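Local structure of pentalenene synthase (Streptomyces chartreusis NRRL 3882, 6Q4S) at residues 40-43 with 44-48; 158-162 with 163-167; 201-205 with 206-210; 258-261 with 262-266. The protein probably catalyses the magnesium-dependent cyclisation of (2E,6E)-farnesyl diphosphate to the bicyclic sesquiterpenol 7-epi-alpha-eudesmol. All blocks are in the same frame, centred on the assembly; numbering follows the deposited sequence.

Interaction 1. Residues 40-43 with 44-48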
loop_
_atom_site.group_PDB
_atom_site.type_symbol
_atom_site.label_atom_id
_atom_site.label_comp_id
_atom_site.label_asym_id
_atom_site.label_seq_id
_atom_site.Cartn_x
_atom_site.Cartn_y
_atom_site.Cartn_z
ATOM N N ASP A 40 16.415 24.563 22.128
ATOM C CA ASP A 40 17.094 24.872 20.839
ATOM C C ASP A 40 16.538 24.058 19.660
ATOM O O ASP A 40 16.367 24.585 18.575
ATOM C CB ASP A 40 18.596 24.548 20.903
ATOM C CG ASP A 40 19.400 25.555 21.760
ATOM O OD1 ASP A 40 18.786 26.449 22.408
ATOM O OD2 ASP A 40 20.656 25.447 21.772
ATOM N N GLY A 41 16.307 22.769 19.869
ATOM C CA GLY A 41 15.713 21.945 18.821
ATOM C C GLY A 41 14.343 22.451 18.479
ATOM O O GLY A 41 13.984 22.562 17.293
ATOM N N PHE A 42 13.582 22.811 19.520
ATOM C CA PHE A 42 12.257 23.353 19.327
ATOM C C PHE A 42 12.280 24.638 18.540
ATOM O O PHE A 42 11.492 24.808 17.620
ATOM C CB PHE A 42 11.573 23.598 20.686
ATOM C CG PHE A 42 10.240 24.233 20.590
ATOM C CD1 PHE A 42 9.198 23.554 20.014
ATOM C CD2 PHE A 42 10.003 25.488 21.132
ATOM C CE1 PHE A 42 7.939 24.102 19.948
ATOM C CE2 PHE A 42 8.744 26.050 21.066
ATOM C CZ PHE A 42 7.704 25.355 20.500
ATOM N N GLU A 43 13.120 25.585 18.934
ATOM C CA GLU A 43 13.157 26.878 18.210
ATOM C C GLU A 43 13.613 26.715 16.714
ATOM O O GLU A 43 13.087 27.343 15.828
ATOM C CB GLU A 43 13.999 27.899 18.994
ATOM C CG GLU A 43 13.447 28.246 20.407
ATOM C CD GLU A 43 12.069 28.958 20.433
ATOM O OE1 GLU A 43 11.640 29.557 19.409
ATOM O OE2 GLU A 43 11.392 28.939 21.497
ATOM N N GLU A 44 14.548 25.821 16.465
ATOM C CA GLU A 44 14.897 25.362 15.104
ATOM C C GLU A 44 13.654 24.825 14.370
ATOM O O GLU A 44 13.338 25.298 13.289
ATOM C CB GLU A 44 16.010 24.305 15.223
ATOM C CG GLU A 44 16.375 23.523 13.970
ATOM C CD GLU A 44 17.131 24.331 12.914
ATOM O OE1 GLU A 44 17.281 25.576 13.066
ATOM O OE2 GLU A 44 17.581 23.696 11.916
ATOM N N TYR A 45 12.905 23.905 15.000
ATOM C CA TYR A 45 11.638 23.423 14.433
ATOM C C TYR A 45 10.672 24.582 14.135
ATOM O O TYR A 45 10.132 24.720 13.032
ATOM C CB TYR A 45 10.966 22.319 15.319
ATOM C CG TYR A 45 9.602 22.004 14.778
ATOM C CD1 TYR A 45 9.482 21.319 13.582
ATOM C CD2 TYR A 45 8.429 22.525 15.363
ATOM C CE1 TYR A 45 8.257 21.111 12.998
ATOM C CE2 TYR A 45 7.204 22.310 14.793
ATOM C CZ TYR A 45 7.108 21.589 13.602
ATOM O OH TYR A 45 5.899 21.408 12.985
ATOM N N LYS A 46 10.461 25.462 15.117
ATOM C CA LYS A 46 9.552 26.600 14.901
ATOM C C LYS A 46 9.899 27.490 13.746
ATOM O O LYS A 46 8.994 28.058 13.130
ATOM C CB LYS A 46 9.465 27.501 16.130
ATOM C CG LYS A 46 8.274 27.249 17.018
ATOM C CD LYS A 46 8.271 28.260 18.173
ATOM C CE LYS A 46 7.437 29.479 17.821
ATOM N NZ LYS A 46 7.533 30.443 18.946
ATOM N N SER A 47 11.191 27.666 13.482
ATOM C CA SER A 47 11.615 28.543 12.384
ATOM C C SER A 47 11.183 28.062 11.021
ATOM O O SER A 47 11.007 28.876 10.119
ATOM C CB SER A 47 13.144 28.714 12.348
ATOM O OG SER A 47 13.763 27.546 11.836
ATOM N N TRP A 48 10.984 26.765 10.846
ATOM C CA TRP A 48 10.539 26.240 9.547
ATOM C C TRP A 48 9.118 26.680 9.198
ATOM O O TRP A 48 8.686 26.520 8.043
ATOM C CB TRP A 48 10.616 24.715 9.504
ATOM C CG TRP A 48 11.928 24.095 9.932
ATOM C CD1 TRP A 48 13.170 24.715 9.985
ATOM C CD2 TRP A 48 12.132 22.724 10.358
ATOM N NE1 TRP A 48 14.118 23.811 10.426
ATOM C CE2 TRP A 48 13.517 22.587 10.667
ATOM C CE3 TRP A 48 11.278 21.585 10.487
ATOM C CZ2 TRP A 48 14.075 21.349 11.119
ATOM C CZ3 TRP A 48 11.815 20.373 10.946
ATOM C CH2 TRP A 48 13.219 20.265 11.257
#
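Phe-42 O receives the N-H of Lys-46 at 2.8 Å, with the donor nearly along the C=O axis; it is the shortest of four successive backbone bonds that wind residues 40-47 into helix. The same pair meets through its side chains. The aliphatic part of Lys-46 passes obliquely over the rim of one face of the Phe-42 ring, its CD 3.7 Å from Phe-42 CE2. The lysine's first torsion lies off the usual staggered positions (chi1 -98°), and the chain bends at chi3 beyond the ring. Glu-43 runs alongside it, but Lys-46 CD, not the amine, comes nearest to Glu-43 OE1; Lys-46 NZ stays 4.2 Å from Glu-43 OE1, too far for a salt bridge, and Glu-43 OE2 pairs instead with Arg-39. Towards the end of the helix, Ser-47 OG donates back to Glu-44 O at 2.7 Å, in the carbonyl plane on a lone pair. Phe-42 and Tyr-45 both turn to helix 19-32, where the tyrosine hydroxyl bonds to His-26, while Trp-48 continues onto Asp-81 of the DDXXD motif. The whole is an amphipathic i to i+4 helical turn, packed on the helices of an all-alpha terpene synthase fold.

Interaction 2. Residues 158-162 with 163-167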
loop_
_atom_site.group_PDB
_atom_site.type_symbol
_atom_site.label_atom_id
_atom_site.label_comp_id
_atom_site.label_asym_id
_atom_site.label_seq_id
_atom_site.Cartn_x
_atom_site.Cartn_y
_atom_site.Cartn_z
ATOM N N ASP A 158 20.253 6.396 1.605
ATOM C CA ASP A 158 21.331 5.439 1.290
ATOM C C ASP A 158 22.287 6.056 0.265
ATOM O O ASP A 158 23.483 5.844 0.368
ATOM C CB ASP A 158 20.815 4.072 0.777
ATOM C CG ASP A 158 20.156 3.224 1.862
ATOM O OD1 ASP A 158 20.622 3.205 3.037
ATOM O OD2 ASP A 158 19.144 2.534 1.524
ATOM N N LEU A 159 21.761 6.780 -0.716
ATOM C CA LEU A 159 22.567 7.465 -1.739
ATOM C C LEU A 159 23.592 8.379 -1.118
ATOM O O LEU A 159 24.730 8.455 -1.598
ATOM C CB LEU A 159 21.771 8.309 -2.705
ATOM C CG LEU A 159 21.363 7.799 -4.087
ATOM C CD1 LEU A 159 20.623 8.908 -4.821
ATOM C CD2 LEU A 159 22.564 7.391 -4.917
ATOM N N ALA A 160 23.185 9.066 -0.056
ATOM C CA ALA A 160 24.048 9.995 0.634
ATOM C C ALA A 160 25.031 9.270 1.501
ATOM O O ALA A 160 26.190 9.585 1.422
ATOM C CB ALA A 160 23.233 10.980 1.450
ATOM N N ALA A 161 24.586 8.336 2.340
ATOM C CA ALA A 161 25.476 7.544 3.168
ATOM C C ALA A 161 26.531 6.762 2.329
ATOM O O ALA A 161 27.611 6.523 2.788
ATOM C CB ALA A 161 24.714 6.596 4.053
ATOM N N ARG A 162 26.227 6.410 1.093
ATOM C CA ARG A 162 27.179 5.670 0.240
ATOM C C ARG A 162 28.175 6.530 -0.550
ATOM O O ARG A 162 29.021 5.983 -1.269
ATOM C CB ARG A 162 26.409 4.784 -0.744
ATOM C CG ARG A 162 25.788 3.601 -0.020
ATOM C CD ARG A 162 24.770 2.922 -0.929
ATOM N NE ARG A 162 24.121 1.851 -0.170
ATOM C CZ ARG A 162 23.235 1.004 -0.690
ATOM N NH1 ARG A 162 22.927 1.062 -1.965
ATOM N NH2 ARG A 162 22.711 0.046 0.082
ATOM N N GLY A 163 28.074 7.855 -0.437
ATOM C CA GLY A 163 28.965 8.725 -1.121
ATOM C C GLY A 163 28.547 8.910 -2.526
ATOM O O GLY A 163 29.371 9.203 -3.362
ATOM N N LEU A 164 27.253 8.746 -2.821
ATOM C CA LEU A 164 26.798 8.766 -4.185
ATOM C C LEU A 164 25.977 9.983 -4.583
ATOM O O LEU A 164 25.382 10.010 -5.677
ATOM C CB LEU A 164 26.021 7.487 -4.502
ATOM C CG LEU A 164 26.849 6.182 -4.411
ATOM C CD1 LEU A 164 25.884 4.984 -4.402
ATOM C CD2 LEU A 164 27.802 6.121 -5.572
ATOM N N GLU A 165 25.941 11.008 -3.751
ATOM C CA GLU A 165 25.272 12.240 -4.213
ATOM C C GLU A 165 26.075 12.830 -5.356
ATOM O O GLU A 165 27.298 12.689 -5.423
ATOM C CB GLU A 165 25.157 13.250 -3.122
ATOM C CG GLU A 165 24.257 12.791 -2.017
ATOM C CD GLU A 165 24.106 13.886 -0.995
ATOM O OE1 GLU A 165 24.668 13.735 0.131
ATOM O OE2 GLU A 165 23.457 14.906 -1.361
ATOM N N GLY A 166 25.380 13.441 -6.282
ATOM C CA GLY A 166 26.005 13.941 -7.455
ATOM C C GLY A 166 26.120 12.914 -8.534
ATOM O O GLY A 166 26.621 13.257 -9.575
ATOM N N THR A 167 25.644 11.673 -8.366
ATOM C CA THR A 167 25.771 10.757 -9.494
ATOM C C THR A 167 24.580 10.677 -10.431
ATOM O O THR A 167 24.690 10.108 -11.561
ATOM C CB THR A 167 26.140 9.374 -9.031
ATOM O OG1 THR A 167 25.196 8.943 -8.054
ATOM C CG2 THR A 167 27.571 9.394 -8.433
#
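Helix 136-161 gives way to loop between residues 158-162 and 163-167, and it is ended there by a Schellman motif. Two backbone bonds tie the loop to the last turn: Leu-164 N reaches Leu-159 O at 2.8 Å, almost in line with the carbonyl, and the longer bond from Gly-163 N to Ala-160 O measures 3.2 Å, its donor standing well above the carbonyl plane. Gly-163 leaves the helix with a positive phi of 81°, a conformation in which a beta carbon would clash with Arg-162 O. A type II beta turn then follows from Leu-164 to Thr-167.

The two leucines that bracket the motif supply its hydrophobic contact, as is usual across a Schellman cap. Their side chains cross at about a right angle, and Leu-159 CD2 presses on Leu-164 CB at 3.5 Å, tighter than ordinary van der Waals contact. Arg-162 CB also meets Leu-164, touching its CD1 at 3.7 Å, so the end of Leu-164 rests on the base of the arginine. Glu-165 folds back along the helix end, its chain extended beyond CG, and lays OE1 3.4 Å from Ala-160 CB; it also packs on His-238. Leu-159 reaches Leu-168 farther along the loop, and Asp-158, next to it in the helix, forms a salt bridge with Arg-114 of the second subunit. Within the beta turn Leu-164 O accepts twice, the backbone N-H of Thr-167 being one donor. The other is the hydroxyl: Thr-167 OG1 lies 2.6 Å from Leu-164 O, in the carbonyl plane.

Interaction 3. Residues 201-205 with 206-210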
loop_
_atom_site.group_PDB
_atom_site.type_symbol
_atom_site.label_atom_id
_atom_site.label_comp_id
_atom_site.label_asym_id
_atom_site.label_seq_id
_atom_site.Cartn_x
_atom_site.Cartn_y
_atom_site.Cartn_z
ATOM N N GLN A 201 -13.023 5.977 -10.426
ATOM C CA GLN A 201 -12.775 5.899 -11.881
ATOM C C GLN A 201 -12.130 7.186 -12.446
ATOM O O GLN A 201 -11.438 7.096 -13.438
ATOM C CB GLN A 201 -14.055 5.507 -12.668
ATOM C CG GLN A 201 -15.184 6.525 -12.625
ATOM C CD GLN A 201 -16.123 6.381 -11.430
ATOM O OE1 GLN A 201 -15.710 6.364 -10.268
ATOM N NE2 GLN A 201 -17.388 6.336 -11.715
ATOM N N ALA A 202 -12.344 8.346 -11.810
ATOM C CA ALA A 202 -11.588 9.553 -12.129
ATOM C C ALA A 202 -10.113 9.547 -11.619
ATOM O O ALA A 202 -9.168 9.942 -12.350
ATOM C CB ALA A 202 -12.322 10.794 -11.664
ATOM N N MET A 203 -9.892 9.048 -10.406
ATOM C CA MET A 203 -8.530 8.935 -9.846
ATOM C C MET A 203 -7.596 8.065 -10.696
ATOM O O MET A 203 -6.440 8.389 -10.824
ATOM C CB MET A 203 -8.511 8.385 -8.369
ATOM C CG MET A 203 -8.780 9.446 -7.315
ATOM S SD MET A 203 -7.584 10.813 -7.123
ATOM C CE MET A 203 -6.252 9.842 -7.455
ATOM N N GLY A 204 -8.115 6.995 -11.251
ATOM C CA GLY A 204 -7.387 6.105 -12.175
ATOM C C GLY A 204 -7.457 6.473 -13.668
ATOM O O GLY A 204 -6.927 5.765 -14.493
ATOM N N HIS A 205 -8.134 7.556 -14.007
ATOM C CA HIS A 205 -8.143 8.035 -15.388
ATOM C C HIS A 205 -6.764 8.652 -15.775
ATOM O O HIS A 205 -6.107 9.261 -14.932
ATOM C CB HIS A 205 -9.261 9.034 -15.551
ATOM C CG HIS A 205 -9.542 9.407 -16.965
ATOM N ND1 HIS A 205 -8.790 10.343 -17.644
ATOM C CD2 HIS A 205 -10.474 8.953 -17.841
ATOM C CE1 HIS A 205 -9.263 10.476 -18.870
ATOM N NE2 HIS A 205 -10.271 9.630 -19.022
ATOM N N PRO A 206 -6.330 8.478 -17.029
ATOM C CA PRO A 206 -4.993 8.993 -17.426
ATOM C C PRO A 206 -4.757 10.488 -17.215
ATOM O O PRO A 206 -3.646 10.903 -16.935
ATOM C CB PRO A 206 -4.888 8.650 -18.914
ATOM C CG PRO A 206 -5.849 7.549 -19.154
ATOM C CD PRO A 206 -6.920 7.613 -18.078
ATOM N N VAL A 207 -5.776 11.293 -17.386
ATOM C CA VAL A 207 -5.668 12.695 -17.105
ATOM C C VAL A 207 -5.322 13.017 -15.656
ATOM O O VAL A 207 -4.431 13.832 -15.381
ATOM C CB VAL A 207 -6.955 13.452 -17.525
ATOM C CG1 VAL A 207 -6.910 14.904 -17.106
ATOM C CG2 VAL A 207 -7.181 13.396 -19.028
ATOM N N MET A 208 -6.081 12.469 -14.711
ATOM C CA MET A 208 -5.806 12.722 -13.312
ATOM C C MET A 208 -4.464 12.102 -12.841
ATOM O O MET A 208 -3.752 12.713 -12.043
ATOM C CB MET A 208 -6.982 12.222 -12.474
ATOM C CG MET A 208 -6.807 12.384 -10.978
ATOM S SD MET A 208 -6.748 14.097 -10.452
ATOM C CE MET A 208 -8.532 14.355 -10.189
ATOM N N GLU A 209 -4.114 10.921 -13.329
ATOM C CA GLU A 209 -2.856 10.308 -12.910
ATOM C C GLU A 209 -1.696 11.171 -13.353
ATOM O O GLU A 209 -0.759 11.402 -12.594
ATOM C CB GLU A 209 -2.609 8.920 -13.492
ATOM C CG GLU A 209 -3.524 7.887 -12.899
ATOM C CD GLU A 209 -3.065 6.466 -13.119
ATOM O OE1 GLU A 209 -2.105 6.203 -13.904
ATOM O OE2 GLU A 209 -3.702 5.600 -12.482
ATOM N N ARG A 210 -1.769 11.643 -14.596
ATOM C CA ARG A 210 -0.753 12.574 -15.080
ATOM C C ARG A 210 -0.720 13.920 -14.355
ATOM O O ARG A 210 0.340 14.490 -14.118
ATOM C CB ARG A 210 -0.956 12.720 -16.612
ATOM C CG ARG A 210 0.029 13.595 -17.300
ATOM C CD ARG A 210 1.384 12.985 -17.308
ATOM N NE ARG A 210 2.282 13.793 -18.122
ATOM C CZ ARG A 210 3.610 13.692 -18.092
ATOM N NH1 ARG A 210 4.256 12.825 -17.291
ATOM N NH2 ARG A 210 4.308 14.485 -18.856
#
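His-205 ND1 accepts the backbone N-H of Val-207 at 3.2 Å, a side-chain N-cap at the start of helix 206-228. The donor is tilted 21° out of the imidazole plane. Over one face of the same ring lies Pro-206 CD, 3.5 Å from the centroid in a CH-pi contact, while Val-207 CG2 runs alongside and touches His-205 CE1 at 3.6 Å. The ring reaches this place because CG stands anti to the backbone N (chi1 -169°), which swings it forward over the first turn. Behind the cap, His-205 O takes the N-H of Glu-209 at 3.0 Å, the first regular bond of the new helix. An alanine in place of the histidine would probably leave Val-207 N without its capping acceptor and Pro-206 CD without the ring it rests on. Farther out, Met-208 CB closes on Ala-202 O at 3.2 Å, and its CG lies near Met-203 SD, so the end of one helix packs on the start of the next. His-205 and Val-207 lean on Met-280 of helix 252-284, and His-205 NE2 makes a weak hydrogen bond to Glu-283 there. Met-208 meets Ile-301 of helix 288-313, and Glu-209 packs on Leu-136 of the second subunit.

Interaction 4. Residues 258-261 with 262-266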
loop_
_atom_site.group_PDB
_atom_site.type_symbol
_atom_site.label_atom_id
_atom_site.label_comp_id
_atom_site.label_asym_id
_atom_site.label_seq_id
_atom_site.Cartn_x
_atom_site.Cartn_y
_atom_site.Cartn_z
ATOM N N GLU A 258 17.457 27.264 -17.032
ATOM C CA GLU A 258 16.891 26.042 -17.524
ATOM C C GLU A 258 15.941 25.324 -16.473
ATOM O O GLU A 258 14.928 24.821 -16.869
ATOM C CB GLU A 258 17.987 25.074 -18.017
ATOM C CG GLU A 258 17.526 23.823 -18.808
ATOM C CD GLU A 258 16.584 24.079 -19.975
ATOM O OE1 GLU A 258 16.411 25.241 -20.464
ATOM O OE2 GLU A 258 16.001 23.072 -20.437
ATOM N N ALA A 259 16.352 25.218 -15.227
ATOM C CA ALA A 259 15.463 24.744 -14.143
ATOM C C ALA A 259 14.107 25.477 -14.151
ATOM O O ALA A 259 13.037 24.861 -14.092
ATOM C CB ALA A 259 16.164 24.910 -12.804
ATOM N N TYR A 260 14.163 26.794 -14.334
ATOM C CA TYR A 260 12.975 27.635 -14.455
ATOM C C TYR A 260 12.182 27.254 -15.650
ATOM O O TYR A 260 10.968 27.029 -15.528
ATOM C CB TYR A 260 13.412 29.102 -14.469
ATOM C CG TYR A 260 12.409 30.184 -14.669
ATOM C CD1 TYR A 260 11.485 30.495 -13.670
ATOM C CD2 TYR A 260 12.475 31.025 -15.805
ATOM C CE1 TYR A 260 10.595 31.566 -13.822
ATOM C CE2 TYR A 260 11.607 32.103 -15.959
ATOM C CZ TYR A 260 10.667 32.366 -14.969
ATOM O OH TYR A 260 9.797 33.415 -15.112
ATOM N N ARG A 261 12.818 27.100 -16.805
ATOM C CA ARG A 261 12.063 26.656 -17.995
ATOM C C ARG A 261 11.419 25.218 -17.854
ATOM O O ARG A 261 10.349 24.960 -18.361
ATOM C CB ARG A 261 12.936 26.752 -19.274
ATOM C CG ARG A 261 12.154 26.729 -20.593
ATOM C CD ARG A 261 12.949 26.215 -21.811
ATOM N NE ARG A 261 13.446 24.856 -21.564
ATOM C CZ ARG A 261 12.704 23.743 -21.551
ATOM N NH1 ARG A 261 11.404 23.742 -21.852
ATOM N NH2 ARG A 261 13.289 22.604 -21.244
ATOM N N MET A 262 12.123 24.278 -17.262
ATOM C CA MET A 262 11.559 22.925 -17.014
ATOM C C MET A 262 10.257 22.950 -16.143
ATOM O O MET A 262 9.273 22.224 -16.400
ATOM C CB MET A 262 12.608 22.110 -16.270
ATOM C CG MET A 262 13.801 21.698 -17.135
ATOM S SD MET A 262 14.869 20.496 -16.307
ATOM C CE MET A 262 13.873 18.995 -16.353
ATOM N N THR A 263 10.310 23.811 -15.137
ATOM C CA THR A 263 9.257 24.005 -14.168
ATOM C C THR A 263 8.039 24.608 -14.796
ATOM O O THR A 263 6.954 24.053 -14.653
ATOM C CB THR A 263 9.724 24.849 -13.007
ATOM O OG1 THR A 263 10.863 24.258 -12.418
ATOM C CG2 THR A 263 8.651 24.962 -11.943
ATOM N N ILE A 264 8.218 25.693 -15.552
ATOM C CA ILE A 264 7.127 26.290 -16.339
ATOM C C ILE A 264 6.545 25.339 -17.392
ATOM O O ILE A 264 5.337 25.296 -17.586
ATOM C CB ILE A 264 7.593 27.642 -16.967
ATOM C CG1 ILE A 264 7.711 28.683 -15.858
ATOM C CG2 ILE A 264 6.667 28.125 -18.088
ATOM C CD1 ILE A 264 8.747 29.731 -16.148
ATOM N N ALA A 265 7.381 24.545 -18.057
ATOM C CA ALA A 265 6.894 23.501 -18.956
ATOM C C ALA A 265 6.016 22.387 -18.247
ATOM O O ALA A 265 5.060 21.907 -18.849
ATOM C CB ALA A 265 8.093 22.843 -19.679
ATOM N N CYS A 266 6.393 21.935 -17.044
ATOM C CA CYS A 266 5.551 20.993 -16.219
ATOM C C CYS A 266 4.240 21.653 -15.874
ATOM O O CYS A 266 3.197 21.056 -16.080
ATOM C CB CYS A 266 6.220 20.631 -14.891
ATOM S SG CYS A 266 7.635 19.540 -15.128
#
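Tyr-260 offers one face of its ring to Ile-264, whose CD1 sits 3.5 Å from the centroid and over the middle of the ring, a CH-pi contact one helical turn apart. The ring also meets Phe-7, the two planes at about 50°. The second flat group, the Arg-261 guanidinium, has the backbone N of Met-262 over one face and grips Glu-258 side-on at its edge: NH2 bonds to Glu-258 OE2 at 2.9 Å and NE to Glu-258 OE1 at 3.2 Å. A bend at chi3 (58°) turns the guanidinium back so that both oxygens lie close to its plane. Arg-248 of helix 240-248 adds a long, weak ion pair to the same OE2. A leucine in place of Glu-258 would probably leave the Arg-261 guanidinium without its carboxylate mate and free to turn. Met-262 crosses the glutamate at about a right angle, its CG 3.3 Å from Glu-258 O. Elsewhere on the helix Ala-259 O accepts two bonds from Thr-263, from N at 3.1 Å and from OG1 at 2.8 Å, the donors arriving from opposite faces of the carbonyl plane. Ala-259 packs against helix 240-248, and Thr-263 against Phe-221 and Met-222 of helix 206-228.

All four contacts are local, but they represent different parts of a helix. Interactions 1 and 4 lie within helices, where an aliphatic chain lies over the ring one turn earlier, at its rim in interaction 1 and at its centre in interaction 4. Interaction 4 adds a salt bridge within its own residues; in interaction 1 the glutamate pairs with Arg-39 outside them. Interaction 2 closes a helix by backbone bonds round a glycine, and interaction 3 opens one with an imidazole cap. Interactions 1 and 2 are at the surface, whereas 3 and 4 are partly buried. Interaction 3 joins helix 200-203 to helix 206-228, which packs on helix 252-284 of interaction 4, nearest atoms about 7 Å apart.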